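Local coordinates for alpha-n-acetylglucosaminidase family protein (Clostridium perfringens, PDB 4A42) that probably uses this family 32 carbohydrate-binding module, part of a larger alpha-N-acetylglucosaminidase of glycoside hydrolase family 89, to recognise sugars, at residues S86-S91 and F132-E137. Numbering follows the deposited sequence.
Sequences SPLKYS and FNFNSE
Two neighbouring antiparallel strands of a beta-sandwich meet where 126-134 ends and 90-95 begins, and S91 faces N133 as a hydrogen-bonded pair: S91 N to N133 O and N133 N to S91 O, both 3.0 Å. On the same face their side chains add a nearly straight third bond, N133 ND2 to S91 OG at 2.9 Å, the hydroxyl in the amide plane; E93 takes ND2 too, and S64 holds OD1, so the amide is fixed at both ends. Y90 and F134, a non-hydrogen-bonded pair, both start toward the other sheet of the sandwich typical of the F5/8 type C family, where I80 packs against Y90 and I141 against F134. F134 CD1 lies on Y90 CB at 3.7 Å and on L88 CD1 at 3.9 Å. Past the strand ends, N135 N reaches K89 O at 2.9 Å from above the carbonyl plane. A chi1 of 38° turns S136 OG to accept K89 N at 2.9 Å (171°), where a regular strand pair would put a backbone carbonyl. The N135 side chain, its ND2 hydrogen-bonded to N108 O, crosses that of K89 at about a right angle, ND2 3.5 Å from K89 CB; K89 NZ salt-bridges E111.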
ATOM      1  N   SER A  86     -15.528  -0.456   6.975  1.00 16.87           N
ATOM      2  CA  SER A  86     -15.779   0.872   6.452  1.00 16.92           C
ATOM      3  C   SER A  86     -15.105   1.042   5.101  1.00 14.46           C
ATOM      4  O   SER A  86     -14.064   0.450   4.856  1.00 15.40           O
ATOM      5  CB  SER A  86     -15.242   1.929   7.434  1.00 17.58           C
ATOM      6  OG  SER A  86     -16.002   1.973   8.636  1.00 21.07           O
ATOM      7  N   PRO A  87     -15.687   1.871   4.224  1.00 14.13           N
ATOM      8  CA  PRO A  87     -14.995   2.211   2.976  1.00 13.04           C
ATOM      9  C   PRO A  87     -13.597   2.725   3.281  1.00 12.24           C
ATOM     10  O   PRO A  87     -13.404   3.523   4.194  1.00 13.44           O
ATOM     11  CB  PRO A  87     -15.863   3.324   2.392  1.00 14.79           C
ATOM     12  CG  PRO A  87     -17.238   3.010   2.933  1.00 16.63           C
ATOM     13  CD  PRO A  87     -16.989   2.545   4.334  1.00 16.32           C
ATOM     14  N   LEU A  88     -12.619   2.259   2.522  1.00 10.48           N
ATOM     15  CA  LEU A  88     -11.243   2.658   2.767  1.00 10.23           C
ATOM     16  C   LEU A  88     -10.990   4.068   2.267  1.00  9.32           C
ATOM     17  O   LEU A  88     -11.361   4.417   1.152  1.00 11.54           O
ATOM     18  CB  LEU A  88     -10.283   1.678   2.099  1.00 11.98           C
ATOM     19  CG  LEU A  88      -8.815   1.815   2.504  1.00 10.95           C
ATOM     20  CD1 LEU A  88      -8.635   1.407   3.961  1.00 12.81           C
ATOM     21  CD2 LEU A  88      -7.944   0.966   1.598  1.00 13.36           C
ATOM     22  N   LYS A  89     -10.367   4.879   3.112  1.00  8.00           N
ATOM     23  CA  LYS A  89      -9.904   6.203   2.727  1.00 10.50           C
ATOM     24  C   LYS A  89      -8.393   6.139   2.735  1.00 10.62           C
ATOM     25  O   LYS A  89      -7.793   5.769   3.740  1.00 10.96           O
ATOM     26  CB  LYS A  89     -10.428   7.269   3.692  1.00 10.82           C
ATOM     27  CG  LYS A  89     -11.945   7.442   3.629  1.00 11.90           C
ATOM     28  CD  LYS A  89     -12.467   8.339   4.744  1.00 13.94           C
ATOM     29  CE  LYS A  89     -13.978   8.409   4.707  1.00 19.15           C
ATOM     30  NZ  LYS A  89     -14.433   9.151   3.516  1.00 22.81           N
ATOM     31  N   TYR A  90      -7.770   6.492   1.611  1.00 10.80           N
ATOM     32  CA  TYR A  90      -6.345   6.224   1.436  1.00 10.95           C
ATOM     33  C   TYR A  90      -5.732   7.110   0.365  1.00 11.80           C
ATOM     34  O   TYR A  90      -6.447   7.692  -0.473  1.00 12.05           O
ATOM     35  CB  TYR A  90      -6.115   4.747   1.061  1.00 10.13           C
ATOM     36  CG  TYR A  90      -6.582   4.385  -0.340  1.00  8.81           C
ATOM     37  CD1 TYR A  90      -7.919   4.102  -0.601  1.00 10.78           C
ATOM     38  CD2 TYR A  90      -5.689   4.364  -1.416  1.00 11.47           C
ATOM     39  CE1 TYR A  90      -8.354   3.787  -1.889  1.00 14.10           C
ATOM     40  CE2 TYR A  90      -6.120   4.039  -2.707  1.00 13.65           C
ATOM     41  CZ  TYR A  90      -7.457   3.757  -2.933  1.00 14.16           C
ATOM     42  OH  TYR A  90      -7.928   3.443  -4.200  1.00 15.83           O
ATOM     43  N   SER A  91      -4.406   7.204   0.408  1.00 12.32           N
ATOM     44  CA  SER A  91      -3.622   7.777  -0.674  1.00 12.76           C
ATOM     45  C   SER A  91      -2.392   6.912  -0.921  1.00 12.19           C
ATOM     46  O   SER A  91      -1.988   6.113  -0.072  1.00 13.50           O
ATOM     47  CB  SER A  91      -3.205   9.218  -0.353  1.00 14.33           C
ATOM     48  OG  SER A  91      -2.333   9.284   0.771  1.00 16.20           O
ATOM     49  N   PHE A 132       1.648   4.226   1.500  1.00 16.01           N
ATOM     50  CA  PHE A 132       0.198   4.153   1.612  1.00 15.89           C
ATOM     51  C   PHE A 132      -0.210   4.839   2.897  1.00 14.07           C
ATOM     52  O   PHE A 132       0.300   4.520   3.966  1.00 16.02           O
ATOM     53  CB  PHE A 132      -0.261   2.684   1.643  1.00 16.39           C
ATOM     54  CG  PHE A 132       0.052   1.933   0.382  1.00 15.88           C
ATOM     55  CD1 PHE A 132       1.331   1.434   0.157  1.00 16.63           C
ATOM     56  CD2 PHE A 132      -0.922   1.729  -0.584  1.00 15.96           C
ATOM     57  CE1 PHE A 132       1.632   0.762  -1.016  1.00 17.61           C
ATOM     58  CE2 PHE A 132      -0.628   1.035  -1.756  1.00 15.28           C
ATOM     59  CZ  PHE A 132       0.657   0.564  -1.975  1.00 15.38           C
ATOM     60  N   ASN A 133      -1.128   5.788   2.800  1.00 14.72           N
ATOM     61  CA  ASN A 133      -1.644   6.436   3.989  1.00 15.34           C
ATOM     62  C   ASN A 133      -3.110   6.100   4.116  1.00 13.32           C
ATOM     63  O   ASN A 133      -3.835   6.114   3.127  1.00 14.86           O
ATOM     64  CB  ASN A 133      -1.429   7.942   3.883  1.00 20.91           C
ATOM     65  CG  ASN A 133      -0.025   8.282   3.430  1.00 23.90           C
ATOM     66  OD1 ASN A 133       0.941   8.065   4.166  1.00 23.88           O
ATOM     67  ND2 ASN A 133       0.102   8.779   2.199  1.00 26.11           N
ATOM     68  N   PHE A 134      -3.542   5.764   5.327  1.00 13.08           N
ATOM     69  CA  PHE A 134      -4.929   5.369   5.544  1.00 11.55           C
ATOM     70  C   PHE A 134      -5.568   6.281   6.572  1.00 14.77           C
ATOM     71  O   PHE A 134      -5.046   6.449   7.668  1.00 16.20           O
ATOM     72  CB  PHE A 134      -5.015   3.911   6.002  1.00 12.45           C
ATOM     73  CG  PHE A 134      -4.377   2.948   5.048  1.00 12.00           C
ATOM     74  CD1 PHE A 134      -4.980   2.655   3.839  1.00 14.47           C
ATOM     75  CD2 PHE A 134      -3.165   2.348   5.348  1.00 14.54           C
ATOM     76  CE1 PHE A 134      -4.400   1.781   2.944  1.00 13.45           C
ATOM     77  CE2 PHE A 134      -2.570   1.454   4.448  1.00 15.27           C
ATOM     78  CZ  PHE A 134      -3.194   1.168   3.251  1.00 13.51           C
ATOM     79  N   ASN A 135      -6.671   6.905   6.190  1.00 15.84           N
ATOM     80  CA  ASN A 135      -7.373   7.798   7.099  1.00 16.25           C
ATOM     81  C   ASN A 135      -8.790   7.411   7.487  1.00 16.72           C
ATOM     82  O   ASN A 135      -9.489   8.205   8.064  1.00 20.19           O
ATOM     83  CB  ASN A 135      -7.321   9.243   6.626  1.00 18.77           C
ATOM     84  CG  ASN A 135      -7.993   9.440   5.314  1.00 21.91           C
ATOM     85  OD1 ASN A 135      -7.449   9.080   4.296  1.00 23.41           O
ATOM     86  ND2 ASN A 135      -9.172  10.048   5.326  1.00 22.12           N
ATOM     87  N   SER A 136      -9.224   6.212   7.136  1.00 13.16           N
ATOM     88  CA  SER A 136     -10.524   5.747   7.559  1.00 13.17           C
ATOM     89  C   SER A 136     -10.425   5.026   8.903  1.00 15.40           C
ATOM     90  O   SER A 136      -9.349   4.840   9.442  1.00 17.49           O
ATOM     91  CB  SER A 136     -11.170   4.854   6.506  1.00 13.31           C
ATOM     92  OG  SER A 136     -10.213   4.038   5.892  1.00 14.03           O
ATOM     93  N   GLU A 137     -11.581   4.664   9.433  1.00 15.28           N
ATOM     94  CA  GLU A 137     -11.662   3.868  10.638  1.00 20.39           C
ATOM     95  C   GLU A 137     -11.706   2.386  10.271  1.00 18.89           C
ATOM     96  O   GLU A 137     -12.058   2.027   9.173  1.00 17.79           O
ATOM     97  CB  GLU A 137     -12.916   4.247  11.409  1.00 25.63           C
ATOM     98  CG  GLU A 137     -12.911   5.665  11.931  1.00 29.75           C
ATOM     99  CD  GLU A 137     -11.727   5.933  12.838  1.00 36.58           C
ATOM    100  OE1 GLU A 137     -11.399   5.035  13.631  1.00 40.03           O
ATOM    101  OE2 GLU A 137     -11.123   7.019  12.768  1.00 37.45           O
TER